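Local coordinates for DUF2666 domain-containing protein (PDB 3V68) that is of unknown function but probably binds double-stranded DNA, at residues A[10-15]-A[45-50]; A[152-157]-A[161-166]; A[191-196]-A[223-228]; A[105-110]-A[114-119]. All coordinates share one frame; numbering follows the deposited sequence.

Interaction 1 of 4, residues A[10-15]-A[45-50]; sequences AKHEEW and PGYLGE
A polar aromatic contact joins His-12, at the tip of the hairpin formed by strands 5-12 and 15-20, to Tyr-47 in the 3-10 turn that follows helix 26-43. Its one hydrogen bond links His-12 ND1 and Tyr-47 OH at 2.7 Å, nearly straight at 162°, and either atom could be the donor. Each partner lies at the edge of the other's ring, near its plane, so the rings meet rim to rim with planes 23° apart. His-12 CG is anti to the backbone N (chi1 -171°), which swings the imidazole out to the tyrosine, while Glu-13 CG covers one imidazole face. Trp-15 adds a lighter touch, its CE3 edge 3.8 Å from Tyr-47 OH. A type II' turn from His-12 to Trp-15 closes the two-residue loop of this hairpin and sets both rings on the same partner. Beyond, Tyr-47 packs on Leu-160, Ile-163 and Leu-167 of helix 160-181, and Trp-15 rests on Ile-137 of strand 136-143 and makes a cation-pi contact with Lys-43.

Interaction 2 of 4, residues A[152-157]-A[161-166]; sequences MIIDEK and LDIARL
Met-152 lies across one turn of helix 160-181, its methyl CE pressed to 3.4 Å from Ile-163 CA, tighter than usual van der Waals contact. The same methyl sits 3.5 Å from Asp-162 O, and SD lies 3.6 Å from Asp-162 OD2. Nearer its backbone, the side chain meets Leu-166 CD2 with CG, at 3.7 Å, the two residues reaching toward each other tip to tip. With CG between the backbone N and carbonyl carbon (chi1 69°) and the rest extended, the methionine touches three residues spread over one turn of the helix. Ile-154 and Ile-163 cross at about a right angle, their CD1 methyls 3.8 Å apart. These contacts seat the helix on edge strand 146-153 of the four-stranded antiparallel sheet, a short loop joining the two elements. One helical turn on, Arg-165 grips Asp-162 side-on: NE and NH2 both bind OD1, the NE bond 3.0 Å long and in the guanidinium plane. Replacing this aspartate by alanine removes the carboxylate and would probably leave Arg-165 without its charged partner and Met-152 SD without that neighbour. Ile-137 of strand 136-143 backs Ile-154, Ile-163 and Leu-166, and Leu-248 of helix 241-248 touches Asp-162.

Interaction 3 of 4, residues A[191-196]-A[223-228]; sequences EYFGGF and RYAARE
Phe-193, at the turn that ends helix 186-192, packs its ring on Ala-225 and Glu-228, one helical turn apart on helix 219-231, in a helix-end-to-helix contact of the all-helical part of the chain. A type I turn from Phe-193 to Phe-196 leads the chain away. Tyr-192 CD1 lies over one face of the Phe-193 ring, toward the rim, and Ile-208 of helix 202-213 also touches it. A serine in place of this phenylalanine would probably open a gap between Ala-225 and Ile-208. Along helix 219-231, Arg-223 comes first: its carbonyl O takes Arg-227 N and, from the opposite face of its plane, Arg-227 NH1 at 3.3 Å. Tyr-224 turns to helix 160-181, where its OH bonds Val-175 O. Ala-225 follows, its O 3.4 Å from Phe-193 CE2 and its CB 4.1 Å from the same carbon. Arg-227 leaves the helix on the side away from Phe-193, and its NE forms a salt bridge with Asp-238. Last comes Glu-228, bent at chi2 (62°), its carboxylate turned to Lys-232 and its methylene CG 3.5 Å from Phe-193 CD2.

Interaction 4 of 4, residues A[105-110]-A[114-119]; sequences LTREIL and LPIEFP
Arg-107 runs out extended from the helix, CG anti to the backbone N (chi1 173°), then bends at chi3 (-73°) and brings its guanidinium over Ile-116. In Ile-116 it is CG2 that stands anti to the backbone N, and this methyl lies 4.2 Å above the guanidinium plane of Arg-107, over its centre. The other branch turns to the helix end, Ile-116 CG1 lying 3.8 Å from Leu-110 O. That carbonyl also accepts Leu-114 N at 2.9 Å, the nitrogen standing nearly along the C=O axis although the N-H itself is bent at 137°. Helix 91-110 thus hands its final carbonyl to the chain that folds back beside it, and an inverse gamma turn centred on Pro-115 presents Leu-114 and Ile-116 to the helix. Leu-110 CD1 and Leu-114 CD1 touch loosely, both residues packing on Leu-66 of helix 66-73. The charges of Arg-107 and Glu-117 do not meet directly: a water accepts from Arg-107 NH1 at 3.0 Å and donates to Glu-117 OE2 at 2.8 Å. The remaining nitrogens of Arg-107 bond elsewhere, NE to Val-237 O and NH2 to Asp-238, a carboxylate that also pairs with Arg-227 and is likely to ease the closeness of the two arginines.

Overall arrangement
Interactions 1 and 2 share one region, with helix 160-181 against the four-stranded sheet: Tyr-47 CE1 packs on Ile-163 CD1 and Glu-50 OE1 meets Leu-161 N. Interaction 3 lies across the chain's centre from interaction 2, their centres about 34 Å apart, and it touches interaction 4, Arg-223 NE and Arg-227 NH1 reaching the carbonyls of Glu-117 and Ile-116. Both junctions thereby tie one DUF2666 region to the other. Interaction 4 lies nearest the chain's centre and mixes buried apolar packing with a backbone hydrogen bond at the helix end and a water bridge; interactions 2 and 3 are buried and mainly apolar across the contact, whereas partly buried interaction 1 relies on a side-chain hydrogen bond.

Interaction 1 of 4, residues A[10-15]-A[45-50]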
loop_
_atom_site.group_PDB
_atom_site.type_symbol
_atom_site.label_atom_id
_atom_site.label_comp_id
_atom_site.label_asym_id
_atom_site.label_seq_id
_atom_site.Cartn_x
_atom_site.Cartn_y
_atom_site.Cartn_z
ATOM N N ALA A 10 15.859 4.898 -4.486
ATOM C CA ALA A 10 15.103 5.154 -5.701
ATOM C C ALA A 10 15.701 6.365 -6.387
ATOM O O ALA A 10 16.095 7.329 -5.731
ATOM C CB ALA A 10 13.634 5.393 -5.383
ATOM N N LYS A 11 15.782 6.294 -7.710
ATOM C CA LYS A 11 16.260 7.399 -8.527
ATOM C C LYS A 11 15.481 7.371 -9.835
ATOM O O LYS A 11 15.632 6.447 -10.629
ATOM C CB LYS A 11 17.766 7.272 -8.776
ATOM C CG LYS A 11 18.341 8.325 -9.712
ATOM C CD LYS A 11 19.851 8.182 -9.834
ATOM C CE LYS A 11 20.412 9.113 -10.898
ATOM N NZ LYS A 11 20.150 8.624 -12.281
ATOM N N HIS A 12 14.616 8.359 -10.033
ATOM C CA HIS A 12 13.849 8.469 -11.270
ATOM C C HIS A 12 13.363 9.893 -11.454
ATOM O O HIS A 12 12.631 10.416 -10.617
ATOM C CB HIS A 12 12.671 7.484 -11.292
ATOM C CG HIS A 12 11.977 7.413 -12.615
ATOM N ND1 HIS A 12 10.606 7.331 -12.737
ATOM C CD2 HIS A 12 12.465 7.435 -13.877
ATOM C CE1 HIS A 12 10.281 7.291 -14.017
ATOM N NE2 HIS A 12 11.392 7.354 -14.730
ATOM N N GLU A 13 13.779 10.510 -12.560
ATOM C CA GLU A 13 13.585 11.945 -12.780
ATOM C C GLU A 13 14.144 12.708 -11.571
ATOM O O GLU A 13 15.322 12.561 -11.240
ATOM C CB GLU A 13 12.106 12.287 -13.046
ATOM C CG GLU A 13 11.404 11.415 -14.100
ATOM C CD GLU A 13 11.832 11.725 -15.528
ATOM O OE1 GLU A 13 11.992 12.916 -15.869
ATOM O OE2 GLU A 13 11.994 10.769 -16.317
ATOM N N GLU A 14 13.296 13.485 -10.899
ATOM C CA GLU A 14 13.723 14.283 -9.745
ATOM C C GLU A 14 13.513 13.595 -8.389
ATOM O O GLU A 14 13.875 14.146 -7.345
ATOM C CB GLU A 14 13.064 15.667 -9.768
ATOM C CG GLU A 14 13.718 16.640 -10.745
ATOM C CD GLU A 14 13.101 18.027 -10.700
ATOM O OE1 GLU A 14 11.905 18.167 -11.039
ATOM O OE2 GLU A 14 13.821 18.983 -10.335
ATOM N N TRP A 15 12.936 12.395 -8.409
ATOM C CA TRP A 15 12.771 11.598 -7.194
ATOM C C TRP A 15 14.049 10.810 -6.913
ATOM O O TRP A 15 14.368 9.854 -7.621
ATOM C CB TRP A 15 11.555 10.666 -7.315
ATOM C CG TRP A 15 11.300 9.807 -6.099
ATOM C CD1 TRP A 15 11.410 10.181 -4.787
ATOM C CD2 TRP A 15 10.863 8.439 -6.090
ATOM N NE1 TRP A 15 11.086 9.126 -3.963
ATOM C CE2 TRP A 15 10.749 8.046 -4.736
ATOM C CE3 TRP A 15 10.566 7.505 -7.094
ATOM C CZ2 TRP A 15 10.346 6.757 -4.359
ATOM C CZ3 TRP A 15 10.168 6.226 -6.720
ATOM C CH2 TRP A 15 10.057 5.865 -5.363
ATOM N N PRO A 45 0.744 5.927 -7.451
ATOM C CA PRO A 45 -0.211 6.587 -8.350
ATOM C C PRO A 45 0.428 7.325 -9.528
ATOM O O PRO A 45 -0.145 7.343 -10.620
ATOM C CB PRO A 45 -0.929 7.572 -7.425
ATOM C CG PRO A 45 -0.866 6.913 -6.096
ATOM C CD PRO A 45 0.512 6.332 -6.051
ATOM N N GLY A 46 1.610 7.903 -9.316
ATOM C CA GLY A 46 2.348 8.590 -10.380
ATOM C C GLY A 46 2.845 7.687 -11.498
ATOM O O GLY A 46 3.323 8.173 -12.530
ATOM N N TYR A 47 2.734 6.376 -11.296
ATOM C CA TYR A 47 3.178 5.388 -12.275
ATOM C C TYR A 47 2.015 4.619 -12.903
ATOM O O TYR A 47 2.228 3.644 -13.628
ATOM C CB TYR A 47 4.183 4.419 -11.638
ATOM C CG TYR A 47 5.517 5.062 -11.347
ATOM C CD1 TYR A 47 6.452 5.255 -12.361
ATOM C CD2 TYR A 47 5.837 5.484 -10.061
ATOM C CE1 TYR A 47 7.674 5.860 -12.103
ATOM C CE2 TYR A 47 7.053 6.087 -9.789
ATOM C CZ TYR A 47 7.965 6.272 -10.812
ATOM O OH TYR A 47 9.171 6.868 -10.536
ATOM N N LEU A 48 0.789 5.063 -12.625
ATOM C CA LEU A 48 -0.410 4.380 -13.128
ATOM C C LEU A 48 -1.061 5.088 -14.316
ATOM O O LEU A 48 -2.049 4.596 -14.865
ATOM C CB LEU A 48 -1.433 4.197 -12.001
ATOM C CG LEU A 48 -1.054 3.288 -10.823
ATOM C CD1 LEU A 48 -2.121 3.380 -9.740
ATOM C CD2 LEU A 48 -0.857 1.845 -11.257
ATOM N N GLY A 49 -0.489 6.223 -14.714
ATOM C CA GLY A 49 -1.092 7.125 -15.702
ATOM C C GLY A 49 -1.330 6.603 -17.111
ATOM O O GLY A 49 -2.144 7.168 -17.849
ATOM N N GLU A 50 -0.624 5.538 -17.492
ATOM C CA GLU A 50 -0.815 4.906 -18.803
ATOM C C GLU A 50 -2.185 4.227 -18.896
ATOM O O GLU A 50 -2.759 4.128 -19.984
ATOM C CB GLU A 50 0.296 3.879 -19.092
ATOM C CG GLU A 50 1.718 4.457 -19.163
ATOM C CD GLU A 50 2.824 3.435 -18.867
ATOM O OE1 GLU A 50 2.563 2.411 -18.191
ATOM O OE2 GLU A 50 3.974 3.668 -19.300
#

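Interaction 2 of 4, residues A[152-157]-A[161-166]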
loop_
_atom_site.group_PDB
_atom_site.type_symbol
_atom_site.label_atom_id
_atom_site.label_comp_id
_atom_site.label_asym_id
_atom_site.label_seq_id
_atom_site.Cartn_x
_atom_site.Cartn_y
_atom_site.Cartn_z
ATOM N N MET A 152 15.115 -2.890 -10.127
ATOM C CA MET A 152 15.310 -2.801 -11.569
ATOM C C MET A 152 15.858 -1.447 -11.985
ATOM O O MET A 152 15.669 -0.442 -11.293
ATOM C CB MET A 152 14.023 -3.117 -12.341
ATOM C CG MET A 152 12.941 -2.086 -12.214
ATOM S SD MET A 152 11.451 -2.588 -13.084
ATOM C CE MET A 152 10.334 -1.395 -12.388
ATOM N N ILE A 153 16.550 -1.448 -13.118
ATOM C CA ILE A 153 17.003 -0.233 -13.775
ATOM C C ILE A 153 15.832 0.364 -14.552
ATOM O O ILE A 153 15.041 -0.371 -15.149
ATOM C CB ILE A 153 18.177 -0.544 -14.747
ATOM C CG1 ILE A 153 19.329 -1.265 -14.022
ATOM C CG2 ILE A 153 18.648 0.712 -15.489
ATOM C CD1 ILE A 153 19.839 -0.592 -12.748
ATOM N N ILE A 154 15.723 1.690 -14.535
ATOM C CA ILE A 154 14.681 2.393 -15.280
ATOM C C ILE A 154 15.255 3.035 -16.546
ATOM O O ILE A 154 16.180 3.854 -16.476
ATOM C CB ILE A 154 13.944 3.445 -14.409
ATOM C CG1 ILE A 154 13.252 2.767 -13.218
ATOM C CG2 ILE A 154 12.925 4.222 -15.244
ATOM C CD1 ILE A 154 12.729 3.727 -12.161
ATOM N N ASP A 155 14.699 2.634 -17.687
ATOM C CA ASP A 155 15.035 3.178 -19.002
ATOM C C ASP A 155 13.915 4.072 -19.507
ATOM O O ASP A 155 12.849 4.172 -18.893
ATOM C CB ASP A 155 15.210 2.041 -20.017
ATOM C CG ASP A 155 16.550 1.348 -19.911
ATOM O OD1 ASP A 155 17.507 1.937 -19.362
ATOM O OD2 ASP A 155 16.648 0.204 -20.402
ATOM N N GLU A 156 14.163 4.707 -20.648
ATOM C CA GLU A 156 13.138 5.464 -21.357
ATOM C C GLU A 156 12.072 4.516 -21.916
ATOM O O GLU A 156 10.952 4.936 -22.217
ATOM C CB GLU A 156 13.768 6.290 -22.487
ATOM C CG GLU A 156 14.780 7.349 -22.028
ATOM C CD GLU A 156 16.103 6.757 -21.548
ATOM O OE1 GLU A 156 16.612 5.810 -22.189
ATOM O OE2 GLU A 156 16.632 7.242 -20.524
ATOM N N LYS A 157 12.431 3.237 -22.041
ATOM C CA LYS A 157 11.533 2.213 -22.579
ATOM C C LYS A 157 10.876 1.358 -21.488
ATOM O O LYS A 157 10.166 0.395 -21.795
ATOM C CB LYS A 157 12.274 1.315 -23.585
ATOM C CG LYS A 157 13.058 2.045 -24.695
ATOM C CD LYS A 157 12.159 2.791 -25.684
ATOM C CE LYS A 157 12.086 4.287 -25.376
ATOM N NZ LYS A 157 11.092 5.000 -26.228
ATOM N N LEU A 161 3.822 1.363 -15.670
ATOM C CA LEU A 161 3.023 0.390 -14.936
ATOM C C LEU A 161 3.878 -0.710 -14.309
ATOM O O LEU A 161 3.492 -1.296 -13.299
ATOM C CB LEU A 161 1.941 -0.221 -15.836
ATOM C CG LEU A 161 0.706 -0.747 -15.100
ATOM C CD1 LEU A 161 -0.193 0.394 -14.671
ATOM C CD2 LEU A 161 -0.065 -1.722 -15.965
ATOM N N ASP A 162 5.038 -0.983 -14.901
ATOM C CA ASP A 162 5.935 -1.989 -14.347
ATOM C C ASP A 162 6.651 -1.477 -13.104
ATOM O O ASP A 162 6.896 -2.240 -12.167
ATOM C CB ASP A 162 6.945 -2.482 -15.375
ATOM C CG ASP A 162 7.615 -3.765 -14.935
ATOM O OD1 ASP A 162 6.922 -4.598 -14.310
ATOM O OD2 ASP A 162 8.824 -3.929 -15.196
ATOM N N ILE A 163 6.973 -0.188 -13.107
ATOM C CA ILE A 163 7.510 0.471 -11.922
ATOM C C ILE A 163 6.449 0.445 -10.821
ATOM O O ILE A 163 6.750 0.119 -9.671
ATOM C CB ILE A 163 7.984 1.911 -12.225
ATOM C CG1 ILE A 163 9.037 1.895 -13.341
ATOM C CG2 ILE A 163 8.543 2.568 -10.967
ATOM C CD1 ILE A 163 9.351 3.258 -13.915
ATOM N N ALA A 164 5.205 0.749 -11.191
ATOM C CA ALA A 164 4.080 0.643 -10.260
ATOM C C ALA A 164 3.994 -0.750 -9.641
ATOM O O ALA A 164 3.778 -0.880 -8.436
ATOM C CB ALA A 164 2.774 0.990 -10.952
ATOM N N ARG A 165 4.154 -1.779 -10.473
ATOM C CA ARG A 165 4.090 -3.168 -10.012
ATOM C C ARG A 165 5.176 -3.467 -8.984
ATOM O O ARG A 165 4.899 -4.065 -7.939
ATOM C CB ARG A 165 4.205 -4.150 -11.182
ATOM C CG ARG A 165 3.894 -5.591 -10.797
ATOM C CD ARG A 165 4.459 -6.603 -11.787
ATOM N NE ARG A 165 5.854 -6.342 -12.133
ATOM C CZ ARG A 165 6.907 -6.648 -11.374
ATOM N NH1 ARG A 165 6.756 -7.235 -10.191
ATOM N NH2 ARG A 165 8.126 -6.355 -11.804
ATOM N N LEU A 166 6.406 -3.058 -9.291
ATOM C CA LEU A 166 7.544 -3.290 -8.405
ATOM C C LEU A 166 7.354 -2.561 -7.081
ATOM O O LEU A 166 7.607 -3.127 -6.014
ATOM C CB LEU A 166 8.865 -2.871 -9.060
ATOM C CG LEU A 166 10.119 -3.300 -8.285
ATOM C CD1 LEU A 166 10.255 -4.820 -8.243
ATOM C CD2 LEU A 166 11.364 -2.658 -8.880
#

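Interaction 3 of 4, residues A[191-196]-A[223-228]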
loop_
_atom_site.group_PDB
_atom_site.type_symbol
_atom_site.label_atom_id
_atom_site.label_comp_id
_atom_site.label_asym_id
_atom_site.label_seq_id
_atom_site.Cartn_x
_atom_site.Cartn_y
_atom_site.Cartn_z
ATOM N N GLU A 191 -9.308 -13.026 14.088
ATOM C CA GLU A 191 -10.401 -13.577 14.884
ATOM C C GLU A 191 -11.217 -12.500 15.594
ATOM O O GLU A 191 -12.422 -12.634 15.750
ATOM C CB GLU A 191 -9.882 -14.644 15.843
ATOM C CG GLU A 191 -9.467 -15.892 15.083
ATOM C CD GLU A 191 -8.810 -16.945 15.934
ATOM O OE1 GLU A 191 -9.046 -16.984 17.165
ATOM O OE2 GLU A 191 -8.063 -17.765 15.352
ATOM N N TYR A 192 -10.555 -11.413 15.980
ATOM C CA TYR A 192 -11.227 -10.263 16.582
ATOM C C TYR A 192 -12.382 -9.735 15.713
ATOM O O TYR A 192 -13.444 -9.377 16.232
ATOM C CB TYR A 192 -10.186 -9.167 16.831
ATOM C CG TYR A 192 -10.679 -7.926 17.539
ATOM C CD1 TYR A 192 -10.990 -6.775 16.820
ATOM C CD2 TYR A 192 -10.793 -7.891 18.928
ATOM C CE1 TYR A 192 -11.422 -5.623 17.459
ATOM C CE2 TYR A 192 -11.222 -6.738 19.580
ATOM C CZ TYR A 192 -11.537 -5.614 18.838
ATOM O OH TYR A 192 -11.962 -4.474 19.469
ATOM N N PHE A 193 -12.173 -9.707 14.396
ATOM C CA PHE A 193 -13.179 -9.208 13.457
ATOM C C PHE A 193 -14.061 -10.315 12.862
ATOM O O PHE A 193 -14.827 -10.071 11.926
ATOM C CB PHE A 193 -12.498 -8.401 12.344
ATOM C CG PHE A 193 -11.958 -7.077 12.804
ATOM C CD1 PHE A 193 -12.808 -5.984 12.944
ATOM C CD2 PHE A 193 -10.605 -6.921 13.098
ATOM C CE1 PHE A 193 -12.318 -4.750 13.372
ATOM C CE2 PHE A 193 -10.102 -5.687 13.516
ATOM C CZ PHE A 193 -10.960 -4.603 13.660
ATOM N N GLY A 194 -13.949 -11.526 13.410
ATOM C CA GLY A 194 -14.623 -12.704 12.854
ATOM C C GLY A 194 -16.143 -12.699 12.817
ATOM O O GLY A 194 -16.745 -13.518 12.116
ATOM N N GLY A 195 -16.761 -11.780 13.558
ATOM C CA GLY A 195 -18.216 -11.632 13.578
ATOM C C GLY A 195 -18.799 -10.836 12.424
ATOM O O GLY A 195 -20.005 -10.590 12.385
ATOM N N PHE A 196 -17.938 -10.433 11.489
ATOM C CA PHE A 196 -18.332 -9.657 10.310
ATOM C C PHE A 196 -17.868 -10.318 9.017
ATOM O O PHE A 196 -16.768 -10.878 8.950
ATOM C CB PHE A 196 -17.718 -8.256 10.368
ATOM C CG PHE A 196 -18.205 -7.421 11.517
ATOM C CD1 PHE A 196 -17.563 -7.470 12.752
ATOM C CD2 PHE A 196 -19.293 -6.567 11.360
ATOM C CE1 PHE A 196 -18.009 -6.693 13.818
ATOM C CE2 PHE A 196 -19.743 -5.788 12.420
ATOM C CZ PHE A 196 -19.094 -5.849 13.651
ATOM N N ARG A 223 -2.409 -0.810 12.745
ATOM C CA ARG A 223 -2.367 -0.777 11.274
ATOM C C ARG A 223 -2.950 -2.049 10.671
ATOM O O ARG A 223 -3.588 -2.005 9.617
ATOM C CB ARG A 223 -0.941 -0.575 10.743
ATOM C CG ARG A 223 -0.532 0.875 10.529
ATOM C CD ARG A 223 -0.270 1.568 11.855
ATOM N NE ARG A 223 -0.094 3.002 11.677
ATOM C CZ ARG A 223 0.066 3.871 12.668
ATOM N NH1 ARG A 223 0.081 3.466 13.935
ATOM N NH2 ARG A 223 0.209 5.160 12.384
ATOM N N TYR A 224 -2.728 -3.176 11.341
ATOM C CA TYR A 224 -3.253 -4.451 10.866
ATOM C C TYR A 224 -4.725 -4.611 11.221
ATOM O O TYR A 224 -5.494 -5.168 10.440
ATOM C CB TYR A 224 -2.388 -5.612 11.371
ATOM C CG TYR A 224 -1.019 -5.564 10.740
ATOM C CD1 TYR A 224 -0.812 -6.078 9.464
ATOM C CD2 TYR A 224 0.049 -4.947 11.391
ATOM C CE1 TYR A 224 0.441 -6.008 8.857
ATOM C CE2 TYR A 224 1.302 -4.870 10.797
ATOM C CZ TYR A 224 1.486 -5.404 9.538
ATOM O OH TYR A 224 2.723 -5.320 8.961
ATOM N N ALA A 225 -5.121 -4.084 12.377
ATOM C CA ALA A 225 -6.525 -4.059 12.748
ATOM C C ALA A 225 -7.325 -3.208 11.768
ATOM O O ALA A 225 -8.411 -3.602 11.356
ATOM C CB ALA A 225 -6.699 -3.565 14.176
ATOM N N ALA A 226 -6.779 -2.052 11.375
ATOM C CA ALA A 226 -7.450 -1.227 10.372
ATOM C C ALA A 226 -7.599 -1.964 9.043
ATOM O O ALA A 226 -8.669 -1.942 8.435
ATOM C CB ALA A 226 -6.723 0.096 10.179
ATOM N N ARG A 227 -6.533 -2.627 8.606
ATOM C CA ARG A 227 -6.568 -3.383 7.358
ATOM C C ARG A 227 -7.582 -4.523 7.431
ATOM O O ARG A 227 -8.324 -4.752 6.478
ATOM C CB ARG A 227 -5.178 -3.904 7.010
ATOM C CG ARG A 227 -4.292 -2.817 6.428
ATOM C CD ARG A 227 -2.821 -3.188 6.475
ATOM N NE ARG A 227 -2.047 -2.287 5.623
ATOM C CZ ARG A 227 -1.703 -1.045 5.953
ATOM N NH1 ARG A 227 -2.041 -0.535 7.136
ATOM N NH2 ARG A 227 -1.017 -0.308 5.094
ATOM N N GLU A 228 -7.615 -5.231 8.558
ATOM C CA GLU A 228 -8.574 -6.318 8.732
ATOM C C GLU A 228 -10.013 -5.809 8.706
ATOM O O GLU A 228 -10.873 -6.408 8.053
ATOM C CB GLU A 228 -8.289 -7.105 10.016
ATOM C CG GLU A 228 -9.184 -8.340 10.216
ATOM C CD GLU A 228 -9.032 -9.407 9.139
ATOM O OE1 GLU A 228 -8.014 -9.421 8.417
ATOM O OE2 GLU A 228 -9.940 -10.259 9.030
#

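Interaction 4 of 4, residues A[105-110]-A[114-119]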
loop_
_atom_site.group_PDB
_atom_site.type_symbol
_atom_site.label_atom_id
_atom_site.label_comp_id
_atom_site.label_asym_id
_atom_site.label_seq_id
_atom_site.Cartn_x
_atom_site.Cartn_y
_atom_site.Cartn_z
ATOM N N LEU A 105 -7.446 5.049 -4.289
ATOM C CA LEU A 105 -8.454 5.970 -3.773
ATOM C C LEU A 105 -8.729 5.725 -2.285
ATOM O O LEU A 105 -8.780 6.661 -1.494
ATOM C CB LEU A 105 -9.749 5.864 -4.586
ATOM C CG LEU A 105 -10.890 6.804 -4.187
ATOM C CD1 LEU A 105 -10.475 8.260 -4.375
ATOM C CD2 LEU A 105 -12.157 6.497 -4.970
ATOM N N THR A 106 -8.887 4.458 -1.915
ATOM C CA THR A 106 -9.152 4.088 -0.528
ATOM C C THR A 106 -8.058 4.584 0.427
ATOM O O THR A 106 -8.361 5.165 1.474
ATOM C CB THR A 106 -9.368 2.563 -0.401
ATOM O OG1 THR A 106 -10.484 2.183 -1.212
ATOM C CG2 THR A 106 -9.641 2.158 1.046
ATOM N N ARG A 107 -6.793 4.387 0.058
ATOM C CA ARG A 107 -5.688 4.875 0.875
ATOM C C ARG A 107 -5.741 6.394 1.039
ATOM O O ARG A 107 -5.621 6.899 2.147
ATOM C CB ARG A 107 -4.330 4.463 0.292
ATOM C CG ARG A 107 -3.122 5.103 1.020
ATOM C CD ARG A 107 -1.765 4.588 0.508
ATOM N NE ARG A 107 -1.523 3.226 0.969
ATOM C CZ ARG A 107 -0.664 2.881 1.925
ATOM N NH1 ARG A 107 0.108 3.790 2.517
ATOM N NH2 ARG A 107 -0.550 1.604 2.259
ATOM N N GLU A 108 -5.925 7.115 -0.066
ATOM C CA GLU A 108 -5.887 8.573 -0.009
ATOM C C GLU A 108 -7.072 9.155 0.757
ATOM O O GLU A 108 -6.915 10.120 1.508
ATOM C CB GLU A 108 -5.763 9.178 -1.412
ATOM C CG GLU A 108 -4.434 8.859 -2.107
ATOM C CD GLU A 108 -3.209 9.150 -1.243
ATOM O OE1 GLU A 108 -3.003 10.325 -0.869
ATOM O OE2 GLU A 108 -2.447 8.203 -0.946
ATOM N N ILE A 109 -8.244 8.545 0.594
ATOM C CA ILE A 109 -9.452 9.015 1.288
ATOM C C ILE A 109 -9.399 8.740 2.793
ATOM O O ILE A 109 -9.885 9.544 3.590
ATOM C CB ILE A 109 -10.754 8.419 0.668
ATOM C CG1 ILE A 109 -10.971 8.919 -0.774
ATOM C CG2 ILE A 109 -11.985 8.721 1.540
ATOM C CD1 ILE A 109 -11.095 10.445 -0.934
ATOM N N LEU A 110 -8.793 7.621 3.185
ATOM C CA LEU A 110 -8.858 7.180 4.581
ATOM C C LEU A 110 -7.630 7.437 5.444
ATOM O O LEU A 110 -7.703 7.292 6.660
ATOM C CB LEU A 110 -9.207 5.690 4.649
ATOM C CG LEU A 110 -10.530 5.251 4.024
ATOM C CD1 LEU A 110 -10.672 3.751 4.186
ATOM C CD2 LEU A 110 -11.718 5.981 4.641
ATOM N N LEU A 114 -7.873 7.000 9.543
ATOM C CA LEU A 114 -7.479 5.717 10.128
ATOM C C LEU A 114 -5.962 5.542 10.085
ATOM O O LEU A 114 -5.291 6.196 9.283
ATOM C CB LEU A 114 -8.147 4.568 9.365
ATOM C CG LEU A 114 -9.650 4.330 9.524
ATOM C CD1 LEU A 114 -10.134 3.414 8.422
ATOM C CD2 LEU A 114 -9.973 3.738 10.891
ATOM N N PRO A 115 -5.408 4.659 10.942
ATOM C CA PRO A 115 -3.978 4.377 10.856
ATOM C C PRO A 115 -3.670 3.469 9.658
ATOM O O PRO A 115 -3.510 2.250 9.800
ATOM C CB PRO A 115 -3.673 3.689 12.192
ATOM C CG PRO A 115 -4.956 3.025 12.562
ATOM C CD PRO A 115 -6.045 3.933 12.060
ATOM N N ILE A 116 -3.613 4.089 8.484
ATOM C CA ILE A 116 -3.378 3.400 7.219
ATOM C C ILE A 116 -1.878 3.347 6.929
ATOM O O ILE A 116 -1.306 2.269 6.730
ATOM C CB ILE A 116 -4.125 4.114 6.057
ATOM C CG1 ILE A 116 -5.649 4.132 6.291
ATOM C CG2 ILE A 116 -3.763 3.491 4.709
ATOM C CD1 ILE A 116 -6.277 2.763 6.603
ATOM N N GLU A 117 -1.248 4.517 6.903
ATOM C CA GLU A 117 0.202 4.587 6.848
ATOM C C GLU A 117 0.770 4.051 8.156
ATOM O O GLU A 117 0.157 4.184 9.215
ATOM C CB GLU A 117 0.672 6.023 6.609
ATOM C CG GLU A 117 0.292 6.551 5.227
ATOM C CD GLU A 117 0.863 7.925 4.931
ATOM O OE1 GLU A 117 0.644 8.864 5.730
ATOM O OE2 GLU A 117 1.525 8.075 3.885
ATOM N N PHE A 118 1.931 3.424 8.063
ATOM C CA PHE A 118 2.667 2.991 9.240
ATOM C C PHE A 118 3.382 4.171 9.891
ATOM O O PHE A 118 3.496 5.230 9.282
ATOM C CB PHE A 118 3.648 1.885 8.849
ATOM C CG PHE A 118 2.978 0.587 8.536
ATOM C CD1 PHE A 118 2.820 -0.381 9.525
ATOM C CD2 PHE A 118 2.480 0.331 7.259
ATOM C CE1 PHE A 118 2.180 -1.593 9.247
ATOM C CE2 PHE A 118 1.840 -0.878 6.978
ATOM C CZ PHE A 118 1.692 -1.832 7.973
ATOM N N PRO A 119 3.847 4.000 11.141
ATOM C CA PRO A 119 4.549 5.089 11.815
ATOM C C PRO A 119 5.773 5.552 11.039
ATOM O O PRO A 119 6.370 4.772 10.296
ATOM C CB PRO A 119 4.997 4.446 13.132
ATOM C CG PRO A 119 4.012 3.368 13.365
ATOM C CD PRO A 119 3.732 2.814 12.007
HETATM O O HOH W 1 1.604 6.279 1.766
#